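Local coordinates for solute-binding periplasmic protein of iron/siderophore ABC transporter (Yersinia pestis, PDB 6B2Y) that probably captures chelated iron in the periplasm and delivers it to an inner-membrane ABC transporter, at residues 98-101 / 105-108; 171-176 / 194-199; 240-245 / 337-342; 275-280 / 344-349; 331-336 / 378-383. All coordinates share one frame; numbering follows the deposited sequence.

Contact 1 of 5, residues 98-101 / 105-108; sequences IYKA and QIDQ. With NA (sodium ion), chain C.
Ile106 lays its CG2 methyl against the backbone and side-chain root of Lys100, 3.6 Å from Lys100 CA, and the two side chains cross at about a right angle. Its other branch runs on past this point: with CG1 anti to the backbone N (chi1 -165°) and the chain extended, CD1 of Ile106 arrives 3.9 Å from Tyr99 CB. One isoleucine thus touches two successive helix residues with separate methyls, and the close CA approach of Lys100 and Ile106, 5.9 Å, reflects how sharply the chain folds back on itself. The polar part lies farther out. Lys100 is stretched from CB to NZ, which carries its CE to 3.2 Å from Asp107 OD1, while NZ itself stands 3.4 Å from the same Asp107 OD1. That salt bridge is therefore long, and OD1 lies slightly nearer the last methylene than the ammonium nitrogen. Asp107 is steadied from another quarter, since its OD2 hydrogen-bonds to Tyr96 OH, one turn before Lys100 in helix 93-102. Tyr99 turns its ring away from Ile106, and its OH binds a sodium ion at 2.6 Å; the metal lies at the ring edge, in plane, and also takes a water at 2.9 Å. Phe66 meets the Tyr99 ring edge-to-face. The whole forms a tight return at the end of helix 93-102, where the 3-10 turn 105-108 folds against the last helical residues before the chain enters strand 111-112, an outer strand of the parallel sheet; Leu78, in a loop, also packs on Ile106.

Contact 2 of 5, residues 171-176 / 194-199; sequences NTLPSM and NFYQDN
Apolar packing makes up most of this helix pair, and the ring of Tyr196 is at its middle. Leu173 CD2 comes obliquely to the near end of that ring, 3.6 Å from Tyr196 CD1, while Thr172 CG2 meets the far end, 3.8 Å from Tyr196 CE2. Two adjacent residues of one helix thus share a single aromatic ring along its length. Tyr196 has CG anti to its own backbone N (chi1 -178°), which sends the ring across the gap between the short segment axes, 10.9 Å apart at closest.

A mixed contact lies at the margin. Leu173 CD1 is 3.3 Å from Gln197 OE1, a carbonyl oxygen against a methyl, with the two side chains crossing at about a right angle. The bend of Gln197 at chi2 (69°) turns OE1 toward the Leu173 CD1 methyl, and its NE2 is held by Asp201 of the following turn.

Hydrogen bonding serves each side separately. Thr172 OG1 pairs with Pro168 O, and Tyr196 OH with Asn339 OD1, so the buried hydroxyls of both are satisfied. Asn199 ND2 returns to Phe195 O at 3.0 Å, joining the backbone N of Asn199 there from the opposite face of the carbonyl plane.

Segments 171-176 and 194-199 run nearly antiparallel (167° between their short axes), on helices 168-182 and 186-207; the latter probably corresponds to the long helix that joins the two lobes in relatives of this fold. Helix 340-350 lies against Tyr196 through Val340 and Ile343, and helix 360-371 packs on Phe195.

Contact 3 of 5, residues 240-245 / 337-342; sequences GDFIDQ and PYNVLA
Phe242 presses the end of its ring onto Asn339: CZ of Phe242 lies 3.3 Å from Asn339 CB, and its CE1 is 3.7 Å from Asn339 CG. The approach is oblique, with ring and amide planes 45° apart and the side chains crossing at about a right angle. Farther back along the ring, CD2 of Phe242 meets the methyl of Ala342, where the CB of Ala342 is 4.1 Å away. A single ring therefore bridges two residues three positions apart in the chain.

The backbone points Asn339 CB at the ring, and chi1 of 64° sets CG, and with it the amide, alongside CZ and CE1. This amide is engaged on both atoms: OD1 takes part in a hydrogen bond with Tyr196 OH, and ND2 makes a weak one with Thr172 OG1.

These groups join helix 239-245 to the start of helix 340-350, inside the two-lobed fold of the periplasmic binding proteins, beside the helix pair 168-182 and 186-207.

Beyond them, Pro168, Ile343 and Phe346 also pack on Phe242. Asp241 OD2 bonds to Leu169 N, tying the same helix turn to helix 168-182, while Asp244 makes a salt bridge with Lys253.

Contact 4 of 5, residues 275-280 / 344-349; sequences IYIASG and QSFAKW
The Phe346 ring receives the CD1 methyl of Ile277 over one face: CD1 stands 3.9 Å from the ring centroid and only 9° off its normal, a well-centred CH-pi contact. The spacing to all six ring carbons bears this out, with Ile277 CD1 lying 3.9 Å from CE1 and CZ of Phe346 and no more than about 4.3 Å from its CG and CD2. The indole of Trp349 is approached differently. Ile277 CG2 comes obliquely to it, 4.2 Å from Trp349 CZ3, and the carbonyl oxygen of Ser345 sits 3.2 Å above the plane of one indole face, toward the rim. Tyr327 stacks with this indole.

Both arms of the isoleucine are thus used. Its CG1 lies anti to the carbonyl carbon (chi1 -52°) and carries CD1 outward to the phenyl ring, leaving CG2 for the tryptophan. Phe346 and Trp349 are three residues apart and so lie on one side of helix 340-350, facing the strand.

Strand 275-280 is the middle one of the mixed sheet, with 217-221 and 326-330 as its neighbours, so the helix packs across a sheet face. Val218, Ile220 and Ile329 flank Ile277 on that surface.

The chemistry is purely apolar where strand and helix meet. Dispersion and the CH-pi alignment carry the contact, while the polar groups of the strand turn to other partners, Ser279 to His331 and Tyr276 to Glu221.

Contact 5 of 5, residues 331-336 / 378-383; sequences HNYYNS and GTYWIE
Tyr333 and Tyr380 share a first torsion near -68°, each with CG anti to the carbonyl carbon, whereas Trp381 takes chi1 of 49° and tucks CG between its backbone N and carbonyl carbon. These settings bring the end of the Tyr333 side chain between two neighbouring residues. Its OH lies 3.5 Å from Tyr380 CB and 3.6 Å from Trp381 CZ3. At the indole it comes to the edge, near the ring plane; at Tyr380 the approach is oblique, and the side chains cross at about a right angle. The Tyr333 ring follows behind, with its CE2 4.0 Å from Tyr380 CB.

Across these two segments the phenol oxygen meets carbon, so its role here is van der Waals contact. Trp330 adds edge-to-face contacts to both tyrosine rings, and Met364 of helix 360-371 touches both as well. Trp381 in turn reaches Ser345 and Trp349 of helix 340-350.

Tyr333 sits in the 3-10 turn that follows strand 326-330; Tyr380 precedes, and Trp381 opens, strand 381-383, which runs antiparallel to strand 326-330. The cluster lies at the end of the mixed sheet where 381-383 is the outermost strand, in the C-terminal lobe of a fold consistent with the periplasmic iron-chelate-binding proteins.

How the contacts relate
Contacts 3, 4 and 5 are buried, while contacts 1 and 2 are only partly so, and contact 1 lies farthest out, its centre about 21 Å from the centre of the chain. Contact 1 alone carries a salt bridge across its segments and a sodium ion, whereas contacts 3 to 5 pack aromatic rings against methyls, an asparagine side chain and, in contact 5, a phenol oxygen. Helix 340-350 serves both contact 3 and contact 4, and Phe242 touches Phe346 between them. Contacts 4 and 5 reach the same mixed sheet and join through Ser279 and His331. Contact 2 reaches contact 3 through Tyr196 and Asn339, and contact 4 through Asn199 and Gln344. Contact 1 touches none of the others.

Contact 1 of 5, residues 98-101 / 105-108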
# COMPACT_ATOMS: atom_id res chain seq x y z
N ILE A 98 -1.16 1.29 17.08
CA ILE A 98 -1.66 2.65 17.23
C ILE A 98 -3.17 2.64 17.36
O ILE A 98 -3.74 3.40 18.16
CB ILE A 98 -1.20 3.53 16.06
CG1 ILE A 98 0.33 3.59 16.02
CG2 ILE A 98 -1.83 4.93 16.15
CD1 ILE A 98 0.95 4.40 17.14
N TYR A 99 -3.85 1.79 16.58
CA TYR A 99 -5.30 1.64 16.70
C TYR A 99 -5.69 1.01 18.03
O TYR A 99 -6.68 1.42 18.65
CB TYR A 99 -5.84 0.81 15.54
CG TYR A 99 -6.10 1.66 14.31
CD1 TYR A 99 -5.09 1.92 13.39
CD2 TYR A 99 -7.34 2.24 14.10
CE1 TYR A 99 -5.34 2.71 12.26
CE2 TYR A 99 -7.59 3.03 13.00
CZ TYR A 99 -6.59 3.26 12.08
OH TYR A 99 -6.86 4.07 10.99
N LYS A 100 -4.93 0.01 18.48
CA LYS A 100 -5.26 -0.66 19.74
C LYS A 100 -5.22 0.33 20.91
O LYS A 100 -6.06 0.26 21.81
CB LYS A 100 -4.28 -1.81 19.98
CG LYS A 100 -4.51 -2.57 21.28
CD LYS A 100 -3.61 -3.80 21.36
CE LYS A 100 -3.94 -4.64 22.60
NZ LYS A 100 -2.91 -5.67 22.87
N ALA A 101 -4.25 1.25 20.89
CA ALA A 101 -4.13 2.22 21.97
C ALA A 101 -5.38 3.07 22.11
O ALA A 101 -5.83 3.35 23.22
CB ALA A 101 -2.91 3.11 21.72
N GLN A 105 -11.09 -2.46 21.79
CA GLN A 105 -11.95 -3.51 21.26
C GLN A 105 -11.41 -4.13 19.97
O GLN A 105 -12.00 -5.09 19.47
CB GLN A 105 -13.35 -2.96 21.01
CG GLN A 105 -13.44 -1.93 19.89
CD GLN A 105 -13.26 -0.49 20.37
OE1 GLN A 105 -12.46 -0.21 21.27
NE2 GLN A 105 -14.02 0.43 19.78
N ILE A 106 -10.30 -3.61 19.44
CA ILE A 106 -9.69 -4.21 18.25
C ILE A 106 -9.33 -5.67 18.50
O ILE A 106 -9.40 -6.49 17.57
CB ILE A 106 -8.45 -3.39 17.81
CG1 ILE A 106 -8.04 -3.78 16.39
CG2 ILE A 106 -7.29 -3.54 18.81
CD1 ILE A 106 -6.90 -2.97 15.85
N ASP A 107 -9.00 -6.04 19.75
CA ASP A 107 -8.62 -7.42 20.04
C ASP A 107 -9.80 -8.38 19.97
O ASP A 107 -9.59 -9.59 19.92
CB ASP A 107 -7.96 -7.51 21.42
CG ASP A 107 -6.46 -7.25 21.38
OD1 ASP A 107 -5.85 -7.23 22.47
OD2 ASP A 107 -5.89 -7.06 20.28
N GLN A 108 -11.03 -7.87 19.96
CA GLN A 108 -12.20 -8.71 19.85
C GLN A 108 -12.56 -9.06 18.41
O GLN A 108 -13.43 -9.90 18.19
CB GLN A 108 -13.39 -8.03 20.53
CG GLN A 108 -13.15 -7.72 22.01
CD GLN A 108 -12.72 -8.94 22.80
OE1 GLN A 108 -13.46 -9.91 22.91
NE2 GLN A 108 -11.50 -8.89 23.34
NA NA C . -4.92 3.88 9.31
O HOH W 1 -2.25 4.55 10.20

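Contact 2 of 5, residues 171-176 / 194-199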
# COMPACT_ATOMS: atom_id res chain seq x y z
N ASN A 171 -6.88 2.01 -11.07
CA ASN A 171 -7.89 1.32 -10.27
C ASN A 171 -8.05 1.86 -8.85
O ASN A 171 -9.01 1.47 -8.16
CB ASN A 171 -7.56 -0.17 -10.19
CG ASN A 171 -7.78 -0.90 -11.51
OD1 ASN A 171 -8.37 -0.36 -12.46
ND2 ASN A 171 -7.30 -2.15 -11.59
N THR A 172 -7.15 2.73 -8.39
CA THR A 172 -7.27 3.21 -7.01
C THR A 172 -8.56 3.98 -6.81
O THR A 172 -9.30 3.73 -5.85
CB THR A 172 -6.08 4.09 -6.64
OG1 THR A 172 -4.88 3.31 -6.68
CG2 THR A 172 -6.26 4.64 -5.21
N LEU A 173 -8.85 4.94 -7.72
CA LEU A 173 -10.05 5.76 -7.56
C LEU A 173 -11.32 4.99 -7.87
O LEU A 173 -12.29 5.09 -7.09
CB LEU A 173 -9.92 7.03 -8.42
CG LEU A 173 -8.74 7.89 -7.98
CD1 LEU A 173 -8.67 9.16 -8.82
CD2 LEU A 173 -8.88 8.22 -6.48
N PRO A 174 -11.41 4.21 -8.96
CA PRO A 174 -12.58 3.32 -9.10
C PRO A 174 -12.79 2.43 -7.89
O PRO A 174 -13.94 2.22 -7.50
CB PRO A 174 -12.24 2.51 -10.35
CG PRO A 174 -11.43 3.44 -11.20
CD PRO A 174 -10.55 4.16 -10.15
N SER A 175 -11.72 1.88 -7.30
CA SER A 175 -11.91 1.00 -6.14
C SER A 175 -12.54 1.76 -4.97
O SER A 175 -13.38 1.22 -4.24
CB SER A 175 -10.58 0.39 -5.70
OG SER A 175 -10.12 -0.55 -6.65
N MET A 176 -12.13 3.02 -4.77
CA MET A 176 -12.72 3.79 -3.67
C MET A 176 -14.18 4.15 -3.96
O MET A 176 -15.00 4.14 -3.04
CB MET A 176 -11.91 5.07 -3.40
CG MET A 176 -10.52 4.87 -2.79
SD MET A 176 -10.55 3.88 -1.27
CE MET A 176 -11.66 4.89 -0.27
N ASN A 194 -11.50 13.19 -4.50
CA ASN A 194 -11.08 14.56 -4.77
C ASN A 194 -9.75 14.88 -4.09
O ASN A 194 -8.88 15.50 -4.70
CB ASN A 194 -12.17 15.53 -4.32
CG ASN A 194 -13.32 15.61 -5.32
OD1 ASN A 194 -13.12 15.31 -6.49
ND2 ASN A 194 -14.50 16.02 -4.87
N PHE A 195 -9.58 14.47 -2.83
CA PHE A 195 -8.31 14.72 -2.13
C PHE A 195 -7.15 14.01 -2.81
O PHE A 195 -6.06 14.57 -2.97
CB PHE A 195 -8.43 14.27 -0.67
CG PHE A 195 -7.12 14.24 0.08
CD1 PHE A 195 -6.63 15.39 0.70
CD2 PHE A 195 -6.38 13.07 0.18
CE1 PHE A 195 -5.42 15.36 1.41
CE2 PHE A 195 -5.18 13.03 0.87
CZ PHE A 195 -4.70 14.18 1.50
N TYR A 196 -7.37 12.78 -3.23
CA TYR A 196 -6.31 12.02 -3.88
C TYR A 196 -5.95 12.63 -5.24
O TYR A 196 -4.77 12.86 -5.53
CB TYR A 196 -6.79 10.58 -4.04
CG TYR A 196 -5.82 9.60 -4.66
CD1 TYR A 196 -5.62 9.56 -6.05
CD2 TYR A 196 -5.15 8.68 -3.87
CE1 TYR A 196 -4.77 8.66 -6.62
CE2 TYR A 196 -4.29 7.77 -4.43
CZ TYR A 196 -4.10 7.76 -5.81
OH TYR A 196 -3.25 6.85 -6.38
N GLN A 197 -6.96 12.89 -6.07
CA GLN A 197 -6.67 13.42 -7.40
C GLN A 197 -5.98 14.77 -7.32
O GLN A 197 -5.04 15.04 -8.07
CB GLN A 197 -7.96 13.52 -8.22
CG GLN A 197 -7.67 13.82 -9.69
CD GLN A 197 -7.02 12.64 -10.40
OE1 GLN A 197 -7.69 11.66 -10.73
NE2 GLN A 197 -5.71 12.72 -10.61
N ASP A 198 -6.43 15.63 -6.40
CA ASP A 198 -5.76 16.92 -6.19
C ASP A 198 -4.29 16.72 -5.84
O ASP A 198 -3.42 17.43 -6.36
CB ASP A 198 -6.46 17.70 -5.09
CG ASP A 198 -7.72 18.36 -5.58
OD1 ASP A 198 -7.96 18.29 -6.80
OD2 ASP A 198 -8.46 18.96 -4.76
N ASN A 199 -4.00 15.76 -4.98
CA ASN A 199 -2.62 15.57 -4.56
C ASN A 199 -1.78 14.80 -5.57
O ASN A 199 -0.56 14.95 -5.57
CB ASN A 199 -2.59 14.91 -3.18
CG ASN A 199 -2.74 15.95 -2.09
OD1 ASN A 199 -1.81 16.70 -1.83
ND2 ASN A 199 -3.93 16.06 -1.53

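Contact 3 of 5, residues 240-245 / 337-342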
# COMPACT_ATOMS: atom_id res chain seq x y z
N GLY A 240 5.53 0.38 -9.96
CA GLY A 240 5.89 0.91 -11.26
C GLY A 240 4.99 2.06 -11.69
O GLY A 240 5.45 3.04 -12.28
N ASP A 241 3.69 1.95 -11.38
CA ASP A 241 2.77 3.05 -11.66
C ASP A 241 3.20 4.33 -10.95
O ASP A 241 3.04 5.44 -11.50
CB ASP A 241 1.34 2.67 -11.23
CG ASP A 241 0.65 1.75 -12.23
OD1 ASP A 241 1.27 1.41 -13.27
OD2 ASP A 241 -0.52 1.38 -11.98
N PHE A 242 3.69 4.22 -9.72
CA PHE A 242 4.10 5.42 -8.99
C PHE A 242 5.35 6.03 -9.60
O PHE A 242 5.49 7.26 -9.65
CB PHE A 242 4.37 5.11 -7.52
CG PHE A 242 3.29 4.32 -6.84
CD1 PHE A 242 1.97 4.39 -7.27
CD2 PHE A 242 3.60 3.51 -5.75
CE1 PHE A 242 0.98 3.65 -6.63
CE2 PHE A 242 2.62 2.78 -5.11
CZ PHE A 242 1.32 2.84 -5.56
N ILE A 243 6.29 5.18 -10.02
CA ILE A 243 7.47 5.67 -10.72
C ILE A 243 7.07 6.46 -11.96
O ILE A 243 7.54 7.59 -12.17
CB ILE A 243 8.40 4.50 -11.08
CG1 ILE A 243 8.98 3.91 -9.79
CG2 ILE A 243 9.52 4.95 -12.01
CD1 ILE A 243 9.74 2.61 -10.03
N ASP A 244 6.19 5.88 -12.78
CA ASP A 244 5.69 6.55 -13.99
C ASP A 244 5.11 7.92 -13.67
O ASP A 244 5.49 8.93 -14.28
CB ASP A 244 4.63 5.69 -14.70
CG ASP A 244 5.16 4.36 -15.22
OD1 ASP A 244 6.38 4.10 -15.17
OD2 ASP A 244 4.33 3.53 -15.68
N GLN A 245 4.16 7.98 -12.72
CA GLN A 245 3.50 9.25 -12.44
C GLN A 245 4.47 10.27 -11.86
O GLN A 245 4.28 11.48 -12.04
CB GLN A 245 2.34 9.05 -11.46
CG GLN A 245 1.17 8.28 -12.06
CD GLN A 245 0.06 8.05 -11.04
OE1 GLN A 245 -0.93 8.78 -11.01
NE2 GLN A 245 0.21 7.02 -10.21
N PRO A 337 -4.87 2.68 -0.83
CA PRO A 337 -5.21 3.98 -1.44
C PRO A 337 -4.48 5.16 -0.81
O PRO A 337 -4.58 6.28 -1.33
CB PRO A 337 -6.72 4.08 -1.23
CG PRO A 337 -6.99 3.18 -0.02
CD PRO A 337 -6.02 2.06 -0.14
N TYR A 338 -3.72 4.94 0.27
CA TYR A 338 -2.84 5.99 0.76
C TYR A 338 -1.66 6.22 -0.15
O TYR A 338 -0.82 7.09 0.13
CB TYR A 338 -2.28 5.66 2.15
CG TYR A 338 -3.21 5.60 3.35
CD1 TYR A 338 -2.69 5.79 4.63
CD2 TYR A 338 -4.56 5.29 3.23
CE1 TYR A 338 -3.50 5.71 5.74
CE2 TYR A 338 -5.38 5.20 4.34
CZ TYR A 338 -4.84 5.40 5.60
OH TYR A 338 -5.64 5.31 6.72
N ASN A 339 -1.55 5.45 -1.24
CA ASN A 339 -0.34 5.43 -2.06
C ASN A 339 0.02 6.78 -2.68
O ASN A 339 1.13 6.91 -3.20
CB ASN A 339 -0.45 4.34 -3.15
CG ASN A 339 -1.58 4.61 -4.16
OD1 ASN A 339 -1.77 5.74 -4.61
ND2 ASN A 339 -2.30 3.56 -4.55
N VAL A 340 -0.89 7.76 -2.64
CA VAL A 340 -0.52 9.10 -3.13
C VAL A 340 0.69 9.62 -2.36
O VAL A 340 1.48 10.41 -2.89
CB VAL A 340 -1.72 10.06 -3.06
CG1 VAL A 340 -2.30 10.15 -1.65
CG2 VAL A 340 -1.35 11.47 -3.59
N LEU A 341 0.87 9.18 -1.11
CA LEU A 341 2.05 9.62 -0.37
C LEU A 341 3.33 9.07 -0.97
O LEU A 341 4.38 9.72 -0.92
CB LEU A 341 1.93 9.22 1.10
CG LEU A 341 0.71 9.84 1.79
CD1 LEU A 341 0.44 9.16 3.13
CD2 LEU A 341 0.90 11.33 1.97
N ALA A 342 3.28 7.86 -1.54
CA ALA A 342 4.46 7.34 -2.22
C ALA A 342 4.69 8.07 -3.54
O ALA A 342 5.84 8.34 -3.92
CB ALA A 342 4.31 5.84 -2.45

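Contact 4 of 5, residues 275-280 / 344-349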
# COMPACT_ATOMS: atom_id res chain seq x y z
N ILE A 275 18.61 5.94 -9.89
CA ILE A 275 18.00 6.06 -8.57
C ILE A 275 17.64 4.67 -8.07
O ILE A 275 17.15 3.84 -8.84
CB ILE A 275 16.76 6.97 -8.62
CG1 ILE A 275 17.17 8.42 -8.91
CG2 ILE A 275 15.94 6.89 -7.33
CD1 ILE A 275 16.01 9.35 -9.13
N TYR A 276 17.89 4.41 -6.78
CA TYR A 276 17.58 3.13 -6.15
C TYR A 276 16.59 3.36 -5.02
O TYR A 276 16.78 4.27 -4.20
CB TYR A 276 18.84 2.44 -5.60
CG TYR A 276 18.53 1.25 -4.71
CD1 TYR A 276 18.34 -0.01 -5.25
CD2 TYR A 276 18.41 1.40 -3.34
CE1 TYR A 276 18.04 -1.09 -4.45
CE2 TYR A 276 18.11 0.31 -2.52
CZ TYR A 276 17.94 -0.93 -3.09
OH TYR A 276 17.63 -2.01 -2.30
N ILE A 277 15.53 2.55 -4.99
CA ILE A 277 14.51 2.61 -3.95
C ILE A 277 14.35 1.22 -3.36
O ILE A 277 14.23 0.24 -4.10
CB ILE A 277 13.14 3.10 -4.49
CG1 ILE A 277 13.29 4.41 -5.26
CG2 ILE A 277 12.16 3.31 -3.34
CD1 ILE A 277 11.95 4.95 -5.77
N ALA A 278 14.32 1.14 -2.03
CA ALA A 278 13.99 -0.08 -1.32
C ALA A 278 12.65 0.09 -0.61
O ALA A 278 12.38 1.14 -0.04
CB ALA A 278 15.07 -0.44 -0.29
N SER A 279 11.81 -0.94 -0.63
CA SER A 279 10.59 -0.93 0.18
C SER A 279 10.74 -1.89 1.35
O SER A 279 11.43 -2.90 1.26
CB SER A 279 9.33 -1.31 -0.62
OG SER A 279 9.14 -2.71 -0.68
N GLY A 280 10.05 -1.56 2.44
CA GLY A 280 10.05 -2.44 3.59
C GLY A 280 9.08 -1.95 4.64
O GLY A 280 8.52 -0.86 4.54
N GLN A 344 4.04 11.16 -4.27
CA GLN A 344 4.62 12.46 -3.97
C GLN A 344 6.06 12.33 -3.49
O GLN A 344 6.92 13.13 -3.87
CB GLN A 344 3.78 13.20 -2.92
CG GLN A 344 2.44 13.72 -3.43
CD GLN A 344 1.76 14.60 -2.41
OE1 GLN A 344 2.18 14.67 -1.24
NE2 GLN A 344 0.71 15.27 -2.82
N SER A 345 6.33 11.32 -2.65
CA SER A 345 7.70 11.12 -2.18
C SER A 345 8.64 10.77 -3.33
O SER A 345 9.75 11.31 -3.41
CB SER A 345 7.74 10.02 -1.11
OG SER A 345 7.20 10.49 0.11
N PHE A 346 8.21 9.88 -4.23
CA PHE A 346 9.03 9.56 -5.40
C PHE A 346 9.35 10.81 -6.20
O PHE A 346 10.50 11.05 -6.57
CB PHE A 346 8.32 8.55 -6.31
CG PHE A 346 8.28 7.15 -5.78
CD1 PHE A 346 8.59 6.89 -4.44
CD2 PHE A 346 7.91 6.10 -6.59
CE1 PHE A 346 8.53 5.60 -3.95
CE2 PHE A 346 7.85 4.81 -6.11
CZ PHE A 346 8.18 4.56 -4.77
N ALA A 347 8.32 11.61 -6.49
CA ALA A 347 8.51 12.80 -7.33
C ALA A 347 9.49 13.77 -6.69
O ALA A 347 10.37 14.32 -7.37
CB ALA A 347 7.17 13.49 -7.56
N LYS A 348 9.35 14.00 -5.39
CA LYS A 348 10.24 14.93 -4.70
C LYS A 348 11.68 14.42 -4.69
O LYS A 348 12.62 15.22 -4.76
CB LYS A 348 9.74 15.17 -3.27
CG LYS A 348 10.32 16.40 -2.59
CD LYS A 348 9.80 16.53 -1.17
CE LYS A 348 10.50 17.65 -0.42
NZ LYS A 348 10.05 18.99 -0.86
N TRP A 349 11.88 13.10 -4.58
CA TRP A 349 13.22 12.55 -4.70
C TRP A 349 13.77 12.72 -6.11
O TRP A 349 14.94 13.07 -6.29
CB TRP A 349 13.24 11.07 -4.34
CG TRP A 349 12.88 10.77 -2.92
CD1 TRP A 349 13.03 11.58 -1.84
CD2 TRP A 349 12.33 9.54 -2.43
NE1 TRP A 349 12.59 10.94 -0.70
CE2 TRP A 349 12.16 9.68 -1.04
CE3 TRP A 349 11.95 8.34 -3.04
CZ2 TRP A 349 11.63 8.67 -0.25
CZ3 TRP A 349 11.43 7.33 -2.25
CH2 TRP A 349 11.28 7.50 -0.87

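Contact 5 of 5, residues 331-336 / 378-383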
# COMPACT_ATOMS: atom_id res chain seq x y z
N HIS A 331 6.46 -0.35 2.46
CA HIS A 331 6.05 -1.33 1.47
C HIS A 331 4.54 -1.40 1.31
O HIS A 331 4.05 -1.64 0.20
CB HIS A 331 6.57 -2.71 1.83
CG HIS A 331 6.13 -3.76 0.86
ND1 HIS A 331 6.62 -3.83 -0.42
CD2 HIS A 331 5.20 -4.74 0.97
CE1 HIS A 331 6.02 -4.81 -1.06
NE2 HIS A 331 5.16 -5.39 -0.24
N ASN A 332 3.79 -1.16 2.39
CA ASN A 332 2.34 -1.35 2.30
C ASN A 332 1.67 -0.33 1.39
O ASN A 332 0.49 -0.54 1.05
CB ASN A 332 1.73 -1.31 3.69
CG ASN A 332 2.06 -2.56 4.48
OD1 ASN A 332 1.98 -3.68 3.97
ND2 ASN A 332 2.45 -2.38 5.74
N TYR A 333 2.37 0.73 0.96
CA TYR A 333 1.82 1.56 -0.11
C TYR A 333 1.68 0.78 -1.42
O TYR A 333 1.06 1.29 -2.38
CB TYR A 333 2.69 2.81 -0.34
CG TYR A 333 2.66 3.82 0.81
CD1 TYR A 333 1.47 4.21 1.42
CD2 TYR A 333 3.85 4.40 1.28
CE1 TYR A 333 1.47 5.13 2.47
CE2 TYR A 333 3.85 5.31 2.32
CZ TYR A 333 2.67 5.67 2.92
OH TYR A 333 2.70 6.58 3.96
N TYR A 334 2.22 -0.44 -1.50
CA TYR A 334 2.05 -1.24 -2.71
C TYR A 334 0.63 -1.79 -2.85
O TYR A 334 0.30 -2.34 -3.91
CB TYR A 334 3.10 -2.37 -2.74
CG TYR A 334 2.70 -3.64 -2.02
CD1 TYR A 334 2.77 -4.87 -2.68
CD2 TYR A 334 2.26 -3.62 -0.71
CE1 TYR A 334 2.39 -6.04 -2.03
CE2 TYR A 334 1.89 -4.77 -0.06
CZ TYR A 334 1.96 -5.98 -0.73
OH TYR A 334 1.59 -7.14 -0.08
N ASN A 335 -0.20 -1.65 -1.83
CA ASN A 335 -1.59 -2.12 -1.89
C ASN A 335 -2.44 -1.29 -0.93
O ASN A 335 -3.05 -1.80 0.01
CB ASN A 335 -1.66 -3.61 -1.54
CG ASN A 335 -3.00 -4.21 -1.89
OD1 ASN A 335 -3.78 -3.60 -2.62
ND2 ASN A 335 -3.28 -5.41 -1.37
N SER A 336 -2.51 0.02 -1.17
CA SER A 336 -3.27 0.90 -0.27
C SER A 336 -3.64 2.18 -0.99
O SER A 336 -2.78 2.76 -1.65
CB SER A 336 -2.47 1.25 0.98
OG SER A 336 -3.06 2.38 1.64
N GLY A 378 5.29 8.08 13.31
CA GLY A 378 6.26 7.21 12.70
C GLY A 378 6.88 7.76 11.42
O GLY A 378 6.83 8.95 11.12
N THR A 379 7.47 6.84 10.67
CA THR A 379 8.32 7.17 9.53
C THR A 379 7.97 6.24 8.37
O THR A 379 8.14 5.02 8.49
CB THR A 379 9.80 7.02 9.90
OG1 THR A 379 10.08 7.85 11.04
CG2 THR A 379 10.70 7.39 8.74
N TYR A 380 7.53 6.81 7.25
CA TYR A 380 7.09 6.00 6.13
C TYR A 380 7.94 6.18 4.87
O TYR A 380 7.69 5.51 3.87
CB TYR A 380 5.62 6.31 5.81
CG TYR A 380 4.68 5.84 6.88
CD1 TYR A 380 4.37 6.64 7.98
CD2 TYR A 380 4.08 4.59 6.81
CE1 TYR A 380 3.48 6.22 8.96
CE2 TYR A 380 3.19 4.16 7.78
CZ TYR A 380 2.91 4.98 8.86
OH TYR A 380 2.02 4.53 9.83
N TRP A 381 8.95 7.05 4.91
CA TRP A 381 9.90 7.19 3.82
C TRP A 381 11.16 7.81 4.40
O TRP A 381 11.12 8.40 5.49
CB TRP A 381 9.33 8.05 2.68
CG TRP A 381 8.73 9.33 3.14
CD1 TRP A 381 9.39 10.50 3.44
CD2 TRP A 381 7.34 9.59 3.37
NE1 TRP A 381 8.49 11.47 3.82
CE2 TRP A 381 7.23 10.94 3.79
CE3 TRP A 381 6.17 8.82 3.26
CZ2 TRP A 381 6.01 11.52 4.12
CZ3 TRP A 381 4.95 9.42 3.57
CH2 TRP A 381 4.88 10.75 3.99
N ILE A 382 12.27 7.67 3.68
CA ILE A 382 13.54 8.22 4.14
C ILE A 382 14.53 8.26 2.99
O ILE A 382 14.51 7.40 2.10
CB ILE A 382 14.09 7.41 5.35
CG1 ILE A 382 14.98 8.30 6.22
CG2 ILE A 382 14.85 6.18 4.89
CD1 ILE A 382 14.21 9.14 7.20
N GLU A 383 15.39 9.27 2.99
CA GLU A 383 16.52 9.34 2.08
C GLU A 383 17.79 8.93 2.81
O GLU A 383 18.01 9.33 3.96
CB GLU A 383 16.70 10.74 1.49
CG GLU A 383 15.46 11.59 1.47
CD GLU A 383 15.73 12.99 0.93
OE1 GLU A 383 16.63 13.14 0.07
OE2 GLU A 383 15.04 13.94 1.37